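Local coordinates for endosialidase (Enterobacteria phage phi92, PDB 4HIZ), which probably cleaves polysialic acid from within the chain, at alpha-2,8 and alpha-2,9 linkages between sialic acid units, at residues M149-C154 and L158-E163; L205-L210 and D299-T304; T231-I236 and T240-L245; K353-I358 and P400-G405. All blocks are in the same frame, centred on the assembly; numbering follows the deposited sequence. Where two conformers were deposited one is given.

Interaction 1 (M149-C154 and L158-E163)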
loop_
_atom_site.group_PDB
_atom_site.type_symbol
_atom_site.label_atom_id
_atom_site.label_comp_id
_atom_site.label_asym_id
_atom_site.label_seq_id
_atom_site.Cartn_x
_atom_site.Cartn_y
_atom_site.Cartn_z
ATOM N N MET A 149 3.059 28.238 -7.970
ATOM C CA MET A 149 4.486 28.006 -8.180
ATOM C C MET A 149 5.373 28.840 -7.244
ATOM O O MET A 149 6.600 28.868 -7.414
ATOM C CB MET A 149 4.878 28.236 -9.649
ATOM C CG MET A 149 4.277 27.163 -10.592
ATOM S SD MET A 149 4.758 27.531 -12.276
ATOM C CE MET A 149 4.119 26.045 -13.076
ATOM N N SER A 150 4.776 29.518 -6.259
ATOM C CA SER A 150 5.575 30.313 -5.322
ATOM C C SER A 150 5.084 29.990 -3.921
ATOM O O SER A 150 3.906 30.243 -3.607
ATOM C CB SER A 150 5.362 31.821 -5.601
ATOM O OG SER A 150 6.143 32.570 -4.673
ATOM N N MET A 151 5.974 29.440 -3.084
ATOM C CA MET A 151 5.642 29.106 -1.702
ATOM C C MET A 151 6.929 29.034 -0.890
ATOM O O MET A 151 7.993 28.663 -1.418
ATOM C CB MET A 151 5.000 27.693 -1.675
ATOM C CG MET A 151 4.513 27.246 -0.273
ATOM S SD MET A 151 3.744 25.587 -0.323
ATOM C CE MET A 151 2.188 25.952 -1.155
ATOM N N GLY A 152 6.833 29.369 0.392
ATOM C CA GLY A 152 7.977 29.221 1.288
ATOM C C GLY A 152 7.615 29.686 2.686
ATOM O O GLY A 152 6.441 29.892 3.017
ATOM N N VAL A 153 8.644 29.843 3.511
ATOM C CA VAL A 153 8.446 30.166 4.936
ATOM C C VAL A 153 9.122 31.499 5.210
ATOM O O VAL A 153 10.262 31.728 4.772
ATOM C CB VAL A 153 9.069 29.078 5.835
ATOM C CG1 VAL A 153 8.957 29.480 7.330
ATOM C CG2 VAL A 153 8.379 27.725 5.582
ATOM N N CYS A 154 8.415 32.378 5.929
ATOM C CA CYS A 154 9.018 33.626 6.370
ATOM C C CYS A 154 8.509 33.884 7.773
ATOM O O CYS A 154 7.305 33.849 8.009
ATOM C CB CYS A 154 8.596 34.762 5.429
ATOM S SG CYS A 154 9.423 36.336 5.880
ATOM N N LEU A 158 3.933 29.994 6.916
ATOM C CA LEU A 158 3.909 29.570 5.521
ATOM C C LEU A 158 3.297 30.669 4.660
ATOM O O LEU A 158 2.229 31.186 4.979
ATOM C CB LEU A 158 3.008 28.341 5.419
ATOM C CG LEU A 158 2.985 27.665 4.040
ATOM C CD1 LEU A 158 4.392 27.091 3.638
ATOM C CD2 LEU A 158 1.905 26.531 3.971
ATOM N N TYR A 159 3.943 31.003 3.549
ATOM C CA TYR A 159 3.382 31.941 2.593
ATOM C C TYR A 159 3.284 31.256 1.243
ATOM O O TYR A 159 4.184 30.532 0.861
ATOM C CB TYR A 159 4.281 33.185 2.468
ATOM C CG TYR A 159 4.024 34.182 3.574
ATOM C CD1 TYR A 159 2.982 35.119 3.471
ATOM C CD2 TYR A 159 4.785 34.158 4.744
ATOM C CE1 TYR A 159 2.714 36.026 4.536
ATOM C CE2 TYR A 159 4.537 35.067 5.811
ATOM C CZ TYR A 159 3.497 35.967 5.698
ATOM O OH TYR A 159 3.244 36.839 6.721
ATOM N N ALA A 160 2.201 31.507 0.524
ATOM C CA ALA A 160 2.067 30.951 -0.813
ATOM C C ALA A 160 1.301 31.945 -1.684
ATOM O O ALA A 160 0.343 32.578 -1.208
ATOM C CB ALA A 160 1.324 29.597 -0.764
ATOM N N VAL A 161 1.679 32.072 -2.958
ATOM C CA VAL A 161 0.834 32.842 -3.850
ATOM C C VAL A 161 -0.062 31.815 -4.533
ATOM O O VAL A 161 0.389 31.057 -5.407
ATOM C CB VAL A 161 1.616 33.650 -4.913
ATOM C CG1 VAL A 161 0.627 34.440 -5.817
ATOM C CG2 VAL A 161 2.582 34.611 -4.218
ATOM N N ILE A 162 -1.312 31.779 -4.085
ATOM C CA ILE A 162 -2.286 30.846 -4.612
ATOM C C ILE A 162 -3.051 31.552 -5.710
ATOM O O ILE A 162 -3.752 32.557 -5.485
ATOM C CB ILE A 162 -3.250 30.353 -3.526
ATOM C CG1 ILE A 162 -2.472 29.593 -2.439
ATOM C CG2 ILE A 162 -4.335 29.492 -4.158
ATOM C CD1 ILE A 162 -1.651 28.357 -2.960
ATOM N N GLU A 163 -2.855 31.065 -6.920
ATOM C CA GLU A 163 -3.430 31.669 -8.110
ATOM C C GLU A 163 -4.772 31.044 -8.432
ATOM O O GLU A 163 -4.976 29.845 -8.214
ATOM C CB GLU A 163 -2.486 31.412 -9.285
ATOM C CG GLU A 163 -1.143 32.170 -9.166
ATOM C CD GLU A 163 -0.209 31.898 -10.317
ATOM O OE1 GLU A 163 -0.412 30.878 -11.050
ATOM O OE2 GLU A 163 0.760 32.680 -10.471
HETATM O O HOH W 1 2.222 30.895 -7.427
#
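Ser150 O accepts a hydrogen bond of 3.0 Å from Val161 N, and just before it a water flanks the pair, accepting from Met149 N and donating to Val161 O at 2.7 Å. The Ser150 hydroxyl takes another course and bonds to the carbonyl of Ser294 in strand 291-297. Met151 lies on the other face of the sheet, opposite Ala160. Its CG is anti to the backbone N (chi1 -176°) and the chain stays extended until the thioether, where a bend (chi3 -72°) lays CE against Ala160 CB at 3.8 Å; further back, Met151 CG meets Leu158 CD1 at 3.9 Å. The two strands form an antiparallel beta hairpin, strands 144-154 and 157-166, at the edge of one four-stranded blade of the catalytic beta-propeller. Gly152 is gripped twice by Tyr159: Gly152 N donates to Tyr159 O at 2.9 Å, and Gly152 O receives Tyr159 N at 2.8 Å along a practically straight N-H...O line of 179°. Leu158 CD1 also leans over this carbonyl, 3.5 Å from Gly152 O. Val153 pairs with Leu158 on the Met151 face, its CG2 only brushing the same methyl. At Cys154 the tyrosine ring closes the contact: Tyr159 CD2 lies 3.9 Å from Cys154 CB, while the Cys154 carbonyl oxygen sits at the ring edge, in its plane, as Phe305 of strand 304-311 packs against the same ring.

Interaction 2 (L205-L210 and D299-T304). With EDO (1,2-ethanediol), chain K.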
loop_
_atom_site.group_PDB
_atom_site.type_symbol
_atom_site.label_atom_id
_atom_site.label_comp_id
_atom_site.label_asym_id
_atom_site.label_seq_id
_atom_site.Cartn_x
_atom_site.Cartn_y
_atom_site.Cartn_z
ATOM N N LEU A 205 6.613 35.092 23.532
ATOM C CA LEU A 205 7.162 33.988 22.764
ATOM C C LEU A 205 7.869 34.625 21.563
ATOM O O LEU A 205 7.225 35.201 20.681
ATOM C CB LEU A 205 6.014 33.073 22.324
ATOM C CG LEU A 205 6.364 31.741 21.702
ATOM C CD1 LEU A 205 6.926 30.810 22.784
ATOM C CD2 LEU A 205 5.110 31.126 21.078
ATOM N N LYS A 206 9.197 34.534 21.528
ATOM C CA LYS A 206 9.963 35.309 20.551
ATOM C C LYS A 206 9.654 34.923 19.108
ATOM O O LYS A 206 9.581 33.756 18.774
ATOM C CB LYS A 206 11.465 35.231 20.838
ATOM C CG LYS A 206 11.867 35.978 22.127
ATOM C CD LYS A 206 13.366 36.279 22.170
ATOM C CE LYS A 206 13.813 36.824 23.523
ATOM N NZ LYS A 206 13.368 38.228 23.781
ATOM N N LYS A 207 9.425 35.938 18.282
ATOM C CA LYS A 207 9.194 35.777 16.846
ATOM C C LYS A 207 8.122 34.728 16.564
ATOM O O LYS A 207 8.290 33.818 15.761
ATOM C CB LYS A 207 10.510 35.474 16.116
ATOM C CG LYS A 207 11.608 36.512 16.375
ATOM C CD LYS A 207 11.069 37.960 16.302
ATOM C CE LYS A 207 12.129 38.989 16.690
ATOM N NZ LYS A 207 12.427 39.019 18.161
ATOM N N HIS A 208 6.986 34.875 17.232
ATOM C CA HIS A 208 5.948 33.838 17.171
ATOM C C HIS A 208 5.269 33.712 15.793
ATOM O O HIS A 208 4.778 32.629 15.426
ATOM C CB HIS A 208 4.919 34.062 18.294
ATOM C CG HIS A 208 4.323 35.434 18.298
ATOM N ND1 HIS A 208 3.341 35.817 17.404
ATOM C CD2 HIS A 208 4.572 36.521 19.080
ATOM C CE1 HIS A 208 3.011 37.081 17.638
ATOM N NE2 HIS A 208 3.746 37.528 18.643
ATOM N N GLY A 209 5.217 34.807 15.039
ATOM C CA GLY A 209 4.619 34.786 13.714
ATOM C C GLY A 209 3.120 34.594 13.711
ATOM O O GLY A 209 2.538 34.337 12.667
ATOM N N LEU A 210 2.475 34.713 14.867
ATOM C CA LEU A 210 1.029 34.484 14.944
ATOM C C LEU A 210 0.211 35.742 14.587
ATOM O O LEU A 210 0.687 36.871 14.739
ATOM C CB LEU A 210 0.628 34.006 16.350
ATOM C CG LEU A 210 1.410 32.798 16.861
ATOM C CD1 LEU A 210 1.189 32.577 18.375
ATOM C CD2 LEU A 210 0.982 31.581 16.083
ATOM N N ASP A 299 14.267 39.385 4.778
ATOM C CA ASP A 299 14.393 39.643 6.218
ATOM C C ASP A 299 13.267 38.888 6.945
ATOM O O ASP A 299 12.098 39.268 6.835
ATOM C CB ASP A 299 14.268 41.162 6.445
ATOM C CG ASP A 299 14.545 41.605 7.895
ATOM O OD1 ASP A 299 14.242 40.888 8.852
ATOM O OD2 ASP A 299 15.023 42.746 8.085
ATOM N N ASP A 300 13.605 37.833 7.683
ATOM C CA ASP A 300 12.577 37.019 8.350
ATOM C C ASP A 300 11.783 37.811 9.393
ATOM O O ASP A 300 10.543 37.766 9.420
ATOM C CB ASP A 300 13.190 35.831 9.074
ATOM C CG ASP A 300 13.247 34.603 8.231
ATOM O OD1 ASP A 300 12.182 34.055 7.832
ATOM O OD2 ASP A 300 14.393 34.177 7.980
ATOM N N ASP A 301 12.494 38.538 10.243
ATOM C CA ASP A 301 11.845 39.238 11.344
ATOM C C ASP A 301 10.897 40.347 10.882
ATOM O O ASP A 301 9.920 40.673 11.572
ATOM C CB ASP A 301 12.901 39.864 12.245
ATOM C CG ASP A 301 13.678 38.835 13.018
ATOM O OD1 ASP A 301 13.232 37.673 13.101
ATOM O OD2 ASP A 301 14.736 39.198 13.549
ATOM N N ASN A 302 11.193 40.933 9.725
ATOM C CA ASN A 302 10.383 42.037 9.221
ATOM C C ASN A 302 9.493 41.656 8.057
ATOM O O ASN A 302 8.808 42.521 7.482
ATOM C CB ASN A 302 11.288 43.201 8.860
ATOM C CG ASN A 302 11.939 43.798 10.096
ATOM O OD1 ASN A 302 11.248 44.194 11.037
ATOM N ND2 ASN A 302 13.268 43.810 10.127
ATOM N N TYR A 303 9.487 40.353 7.752
ATOM C CA TYR A 303 8.588 39.796 6.741
ATOM C C TYR A 303 8.816 40.474 5.404
ATOM O O TYR A 303 7.882 40.847 4.689
ATOM C CB TYR A 303 7.119 39.866 7.181
ATOM C CG TYR A 303 6.895 38.962 8.361
ATOM C CD1 TYR A 303 7.166 39.415 9.654
ATOM C CD2 TYR A 303 6.481 37.641 8.184
ATOM C CE1 TYR A 303 7.005 38.603 10.746
ATOM C CE2 TYR A 303 6.331 36.793 9.284
ATOM C CZ TYR A 303 6.592 37.286 10.562
ATOM O OH TYR A 303 6.454 36.461 11.666
ATOM N N THR A 304 10.082 40.637 5.071
ATOM C CA THR A 304 10.446 41.152 3.742
ATOM C C THR A 304 10.803 39.968 2.852
ATOM O O THR A 304 11.688 39.184 3.176
ATOM C CB THR A 304 11.677 42.112 3.847
ATOM O OG1 THR A 304 11.411 43.164 4.807
ATOM C CG2 THR A 304 11.952 42.751 2.505
HETATM C C1 EDO K . 5.078 39.220 13.976
HETATM O O1 EDO K . 6.238 40.045 14.157
HETATM C C2 EDO K . 4.835 38.349 15.202
HETATM O O2 EDO K . 5.977 37.533 15.542
#
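Gly209 and Tyr303 make the close part of this contact, with Tyr303 OH only 3.2 Å from Gly209 CA. The glycine, at positive phi, has no side chain between its CA and the phenol. Tyr303 CG lies anti to its carbonyl carbon (chi1 -66°), a setting that carries the ring over Asp300 O, on one of its faces, and extends the hydroxyl to Gly209, where it also bonds to the carbonyl of Gly155. Beside this point a 1,2-ethanediol molecule, probably from the crystallisation liquor, lies between the two loops, touching both. Its O2 accepts from Gly209 N at 2.9 Å and lies above the centre of the His208 ring, and EDO C2 comes within 3.3 Å of His208 CE1. In the plane of that imidazole, ND1 receives Leu210 N at 2.9 Å, while NE2 is bonded to the carbonyl of Asn237, so both ring nitrogens hold its rotation.

The other half, partly exposed, is looser. Lys207 was modelled in two conformations, so its contact is tentative: in the one given, CG passes 3.8 Å from Asp301 OD1, while NZ stays 5.2 Å from Asp301 OD2 and pairs instead with Asp239. Asp301 belongs to a type I turn, Asp300 to Tyr303, with a G1 bulge at Tyr303-Thr304 facing Asp299; Asp299 OD1 accepts from Asn302 N in an Asx motif. This turn joins strands 291-297 and 304-311 of a propeller blade, and 205-210 follows strand 200-204 of the eight-stranded sheet, so the contact joins a loop of that sheet to the turn of the blade.

Interaction 3 (T231-I236 and T240-L245)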
loop_
_atom_site.group_PDB
_atom_site.type_symbol
_atom_site.label_atom_id
_atom_site.label_comp_id
_atom_site.label_asym_id
_atom_site.label_seq_id
_atom_site.Cartn_x
_atom_site.Cartn_y
_atom_site.Cartn_z
ATOM N N THR A 231 -6.966 30.241 21.159
ATOM C CA THR A 231 -6.910 31.048 19.936
ATOM C C THR A 231 -6.217 32.360 20.270
ATOM O O THR A 231 -6.376 32.876 21.372
ATOM C CB THR A 231 -8.349 31.320 19.415
ATOM O OG1 THR A 231 -8.948 30.053 19.038
ATOM C CG2 THR A 231 -8.310 32.180 18.217
ATOM N N VAL A 232 -5.440 32.897 19.338
ATOM C CA VAL A 232 -4.787 34.175 19.562
ATOM C C VAL A 232 -5.827 35.290 19.552
ATOM O O VAL A 232 -6.558 35.478 18.576
ATOM C CB VAL A 232 -3.701 34.434 18.505
ATOM C CG1 VAL A 232 -3.157 35.885 18.607
ATOM C CG2 VAL A 232 -2.583 33.346 18.612
ATOM N N ALA A 233 -5.869 36.051 20.642
ATOM C CA ALA A 233 -6.827 37.163 20.809
ATOM C C ALA A 233 -6.290 38.511 20.331
ATOM O O ALA A 233 -7.039 39.349 19.774
ATOM C CB ALA A 233 -7.239 37.261 22.260
ATOM N N SER A 234 -5.002 38.746 20.530
ATOM C CA SER A 234 -4.397 39.993 20.022
ATOM C C SER A 234 -2.920 39.752 19.865
ATOM O O SER A 234 -2.373 38.797 20.458
ATOM C CB SER A 234 -4.611 41.176 20.993
ATOM O OG SER A 234 -3.766 41.069 22.126
ATOM N N VAL A 235 -2.282 40.595 19.049
ATOM C CA VAL A 235 -0.839 40.588 18.908
ATOM C C VAL A 235 -0.316 41.941 19.359
ATOM O O VAL A 235 -0.739 42.991 18.868
ATOM C CB VAL A 235 -0.403 40.290 17.460
ATOM C CG1 VAL A 235 1.120 40.333 17.341
ATOM C CG2 VAL A 235 -0.927 38.903 17.061
ATOM N N ILE A 236 0.602 41.901 20.310
ATOM C CA ILE A 236 1.136 43.129 20.876
ATOM C C ILE A 236 2.406 43.579 20.172
ATOM O O ILE A 236 2.561 44.772 19.873
ATOM C CB ILE A 236 1.370 42.935 22.357
ATOM C CG1 ILE A 236 0.024 42.720 23.048
ATOM C CG2 ILE A 236 2.075 44.153 22.970
ATOM C CD1 ILE A 236 0.166 42.342 24.516
ATOM N N THR A 240 5.204 39.045 21.449
ATOM C CA THR A 240 4.166 39.019 22.481
ATOM C C THR A 240 2.766 38.954 21.877
ATOM O O THR A 240 2.432 39.711 20.935
ATOM C CB THR A 240 4.223 40.337 23.300
ATOM O OG1 THR A 240 5.590 40.673 23.563
ATOM C CG2 THR A 240 3.461 40.189 24.610
ATOM N N PHE A 241 1.926 38.089 22.433
ATOM C CA PHE A 241 0.530 38.047 22.015
ATOM C C PHE A 241 -0.346 37.788 23.213
ATOM O O PHE A 241 0.157 37.581 24.312
ATOM C CB PHE A 241 0.292 36.990 20.903
ATOM C CG PHE A 241 0.550 35.552 21.331
ATOM C CD1 PHE A 241 1.846 35.038 21.333
ATOM C CD2 PHE A 241 -0.505 34.722 21.723
ATOM C CE1 PHE A 241 2.103 33.707 21.714
ATOM C CE2 PHE A 241 -0.268 33.373 22.109
ATOM C CZ PHE A 241 1.029 32.869 22.116
ATOM N N THR A 242 -1.656 37.778 23.014
ATOM C CA THR A 242 -2.534 37.420 24.130
ATOM C C THR A 242 -3.518 36.321 23.732
ATOM O O THR A 242 -3.784 36.084 22.543
ATOM C CB THR A 242 -3.377 38.622 24.629
ATOM O OG1 THR A 242 -4.330 38.993 23.613
ATOM C CG2 THR A 242 -2.462 39.827 25.045
ATOM N N VAL A 243 -4.081 35.696 24.755
ATOM C CA VAL A 243 -5.182 34.747 24.607
ATOM C C VAL A 243 -6.241 35.137 25.642
ATOM O O VAL A 243 -5.926 35.775 26.679
ATOM C CB VAL A 243 -4.727 33.254 24.780
ATOM C CG1 VAL A 243 -3.700 32.890 23.702
ATOM C CG2 VAL A 243 -4.138 32.975 26.183
ATOM N N THR A 244 -7.482 34.776 25.372
ATOM C CA THR A 244 -8.564 35.068 26.304
ATOM C C THR A 244 -8.955 33.857 27.152
ATOM O O THR A 244 -9.201 32.781 26.618
ATOM C CB THR A 244 -9.795 35.542 25.537
ATOM O OG1 THR A 244 -9.442 36.690 24.766
ATOM C CG2 THR A 244 -10.927 35.938 26.493
ATOM N N LEU A 245 -9.024 34.053 28.471
ATOM C CA LEU A 245 -9.363 33.016 29.433
ATOM C C LEU A 245 -10.861 32.804 29.499
ATOM O O LEU A 245 -11.630 33.737 29.298
ATOM C CB LEU A 245 -8.873 33.430 30.829
ATOM C CG LEU A 245 -7.392 33.785 30.973
ATOM C CD1 LEU A 245 -7.062 34.117 32.435
ATOM C CD2 LEU A 245 -6.514 32.639 30.488
HETATM O O HOH W 2 -8.397 33.640 22.933
#
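Ser234 and Thr242 point their hydroxyls at each other on one face of this two-stranded pairing, Ser234 OG and Thr242 OG1 sharing a hydrogen bond of 2.6 Å in which either may be the donor. Both oxygens sit between the backbone N and the carbonyl carbon of their own residues (chi1 75° and 68°), and that brings them together above the strands. The methyl of Thr242 is turned to the neighbouring side chain: Ile236 reaches across it at about a right angle, with Ile236 CD1 3.7 Å from Thr242 CG2. The same CD1 also touches Thr240 CG2, the two side chains crossing at a slant, and the Thr240 hydroxyl bonds to Asn237 OD1 at the end of strand 230-237.

On the opposite face Phe241 dominates. Its CB rests 3.3 Å from Ser234 O, and its ring runs back past Val232, which meets it nearly at right angles through Val232 CG2 and Phe241 CD2, 4.0 Å apart. His208 packs edge-to-face with this ring and Leu210 lies beside it. Toward the far end Ala233 CB lies 3.4 Å from Thr244 OG1, while a water joins Thr231 O to Thr244 N, donating to the first and accepting from the second.

The backbone holds these side chains in place: Ala233 N donates to Thr242 O and Thr242 N to Ser234 O, each at 2.8 Å, and Ile236 N reaches Thr240 O. Since Ala233 and Ser234 both face Thr242, the pairing contains a classic beta bulge, set in the antiparallel hairpin of strands 230-237 and 240-244 in the eight-stranded sheet that projects from the propeller.

Interaction 4 (K353-I358 and P400-G405)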
loop_
_atom_site.group_PDB
_atom_site.type_symbol
_atom_site.label_atom_id
_atom_site.label_comp_id
_atom_site.label_asym_id
_atom_site.label_seq_id
_atom_site.Cartn_x
_atom_site.Cartn_y
_atom_site.Cartn_z
ATOM N N LYS A 353 16.863 33.614 -5.181
ATOM C CA LYS A 353 17.305 33.280 -3.821
ATOM C C LYS A 353 18.189 34.403 -3.289
ATOM O O LYS A 353 19.084 34.880 -3.974
ATOM C CB LYS A 353 18.073 31.958 -3.787
ATOM C CG LYS A 353 17.198 30.713 -4.105
ATOM C CD LYS A 353 16.147 30.483 -3.003
ATOM C CE LYS A 353 15.086 29.409 -3.394
ATOM N NZ LYS A 353 14.326 29.849 -4.671
ATOM N N TYR A 354 17.928 34.793 -2.056
ATOM C CA TYR A 354 18.717 35.837 -1.387
ATOM C C TYR A 354 19.688 35.209 -0.411
ATOM O O TYR A 354 19.282 34.385 0.437
ATOM C CB TYR A 354 17.745 36.760 -0.664
ATOM C CG TYR A 354 18.340 37.937 0.057
ATOM C CD1 TYR A 354 18.634 39.114 -0.624
ATOM C CD2 TYR A 354 18.539 37.896 1.430
ATOM C CE1 TYR A 354 19.140 40.234 0.067
ATOM C CE2 TYR A 354 19.045 38.998 2.102
ATOM C CZ TYR A 354 19.343 40.141 1.412
ATOM O OH TYR A 354 19.833 41.252 2.110
ATOM N N TYR A 355 20.966 35.590 -0.515
ATOM C CA TYR A 355 21.975 35.143 0.448
ATOM C C TYR A 355 22.891 36.294 0.800
ATOM O O TYR A 355 23.503 36.894 -0.090
ATOM C CB TYR A 355 22.866 34.074 -0.173
ATOM C CG TYR A 355 22.188 32.792 -0.510
ATOM C CD1 TYR A 355 22.035 31.805 0.457
ATOM C CD2 TYR A 355 21.727 32.546 -1.793
ATOM C CE1 TYR A 355 21.440 30.589 0.153
ATOM C CE2 TYR A 355 21.127 31.337 -2.114
ATOM C CZ TYR A 355 20.982 30.369 -1.125
ATOM O OH TYR A 355 20.410 29.158 -1.417
ATOM N N ASP A 356 22.993 36.590 2.094
ATOM C CA ASP A 356 23.985 37.549 2.567
ATOM C C ASP A 356 23.936 38.867 1.804
ATOM O O ASP A 356 24.972 39.396 1.387
ATOM C CB ASP A 356 25.376 36.952 2.432
ATOM C CG ASP A 356 25.552 35.730 3.295
ATOM O OD1 ASP A 356 24.920 35.683 4.386
ATOM O OD2 ASP A 356 26.300 34.799 2.896
ATOM N N GLY A 357 22.739 39.397 1.619
ATOM C CA GLY A 357 22.595 40.725 1.046
ATOM C C GLY A 357 22.567 40.766 -0.472
ATOM O O GLY A 357 22.407 41.833 -1.042
ATOM N N ILE A 358 22.687 39.609 -1.128
ATOM C CA ILE A 358 22.713 39.568 -2.592
ATOM C C ILE A 358 21.552 38.722 -3.069
ATOM O O ILE A 358 21.298 37.649 -2.534
ATOM C CB ILE A 358 24.049 39.032 -3.130
ATOM C CG1 ILE A 358 25.173 39.971 -2.669
ATOM C CG2 ILE A 358 24.029 38.936 -4.689
ATOM C CD1 ILE A 358 26.513 39.596 -3.150
ATOM N N PRO A 400 16.546 26.059 -11.032
ATOM C CA PRO A 400 16.602 26.278 -9.576
ATOM C C PRO A 400 17.992 25.994 -9.036
ATOM O O PRO A 400 18.825 25.277 -9.648
ATOM C CB PRO A 400 15.549 25.301 -9.022
ATOM C CG PRO A 400 15.651 24.133 -10.005
ATOM C CD PRO A 400 15.777 24.848 -11.385
ATOM N N PHE A 401 18.281 26.572 -7.876
ATOM C CA PHE A 401 19.655 26.541 -7.411
ATOM C C PHE A 401 19.716 26.825 -5.927
ATOM O O PHE A 401 18.747 27.336 -5.335
ATOM C CB PHE A 401 20.507 27.588 -8.161
ATOM C CG PHE A 401 20.082 29.010 -7.896
ATOM C CD1 PHE A 401 19.078 29.595 -8.681
ATOM C CD2 PHE A 401 20.675 29.758 -6.867
ATOM C CE1 PHE A 401 18.663 30.925 -8.448
ATOM C CE2 PHE A 401 20.259 31.100 -6.647
ATOM C CZ PHE A 401 19.254 31.655 -7.417
ATOM N N ALA A 402 20.851 26.485 -5.326
ATOM C CA ALA A 402 21.172 26.991 -3.986
ATOM C C ALA A 402 22.621 27.462 -3.954
ATOM O O ALA A 402 23.433 27.018 -4.776
ATOM C CB ALA A 402 20.996 25.836 -2.948
ATOM N N LYS A 403 22.955 28.341 -3.000
ATOM C CA LYS A 403 24.343 28.780 -2.815
ATOM C C LYS A 403 24.947 27.981 -1.667
ATOM O O LYS A 403 24.365 27.911 -0.571
ATOM C CB LYS A 403 24.418 30.282 -2.478
ATOM C CG LYS A 403 25.846 30.777 -2.385
ATOM C CD LYS A 403 25.845 32.330 -2.336
ATOM C CE LYS A 403 27.255 32.876 -2.333
ATOM N NZ LYS A 403 27.885 32.615 -0.988
ATOM N N VAL A 404 26.089 27.347 -1.923
ATOM C CA VAL A 404 26.790 26.603 -0.874
ATOM C C VAL A 404 28.223 27.111 -0.921
ATOM O O VAL A 404 28.929 26.910 -1.901
ATOM C CB VAL A 404 26.758 25.083 -1.133
ATOM C CG1 VAL A 404 27.495 24.332 -0.021
ATOM C CG2 VAL A 404 25.318 24.572 -1.234
ATOM N N GLY A 405 28.643 27.803 0.125
ATOM C CA GLY A 405 29.931 28.469 0.094
ATOM C C GLY A 405 29.982 29.443 -1.066
ATOM O O GLY A 405 29.044 30.219 -1.289
HETATM O O HOH W 3 16.236 28.481 -6.547
HETATM O O HOH W 4 26.018 32.704 1.108
#
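Tyr355 and Lys403 meet where one propeller blade faces the next, strand 353-355 lying against strand 401-404 with the segments almost parallel (10°) and their axes 8.2 Å apart. The phenol lies flat beneath the lysine, and Lys403 CB sits 3.5 Å from the Tyr355 ring centroid, 14° off the normal, in a CH-pi contact; the two side chains run in opposite directions. Tyr355 OH then accepts from Lys403 N at 3.1 Å in a nearly straight bond (165°), so one residue holds the ring by its face and by its hydroxyl, and the Ala402 methyl lies next to the same oxygen.

Lys403 runs extended before bending at its last torsion, which brings NZ to Gly405 O at 2.7 Å. A water bridges this NZ to Asp356 OD2; the charged atoms do not touch, though the opposite charges probably attract across the water. Further along, Lys353 slides past Phe401 with CB 3.7 Å from Phe401 CE2 and CG over the ring face. Its bent chain takes NZ to a water that also accepts from Phe401 N, while the ammonium forms a salt bridge to Asp88.

Tyr355 leads into a type I' turn ending at Ile358, joining strands 347-355 and 358-365. Tyr360 of the latter touches Tyr355, Phe401 and Lys403, strand 407-413 covers Phe401 from the side of its own sheet through Leu408 and Ile410, and Val477 and Val479 of strand 473-480 pack on Ala402.

Overall arrangement
All four contacts fall in the catalytic beta-propeller region. Interactions 1 and 2 touch, with centres 16 Å apart: Cys154 O meets Tyr303 CE2 at 3.4 Å, so the end of the 144-154 hairpin packs on the 299-304 turn. Interaction 2 touches interaction 3 as well, at an equal centre spacing, with Leu210 CD1 3.6 Å from Phe241 CE1; it thus links the propeller to the projecting sheet. Interaction 4 touches none of the others but comes within about 5 Å of interaction 2 and 7 Å of interaction 1 (nearest atoms); only interaction 3 is remote, about 24 Å. A bound sialic acid lies about 11 Å from the side chain of Val243, which touches Phe218 of a glycan pocket.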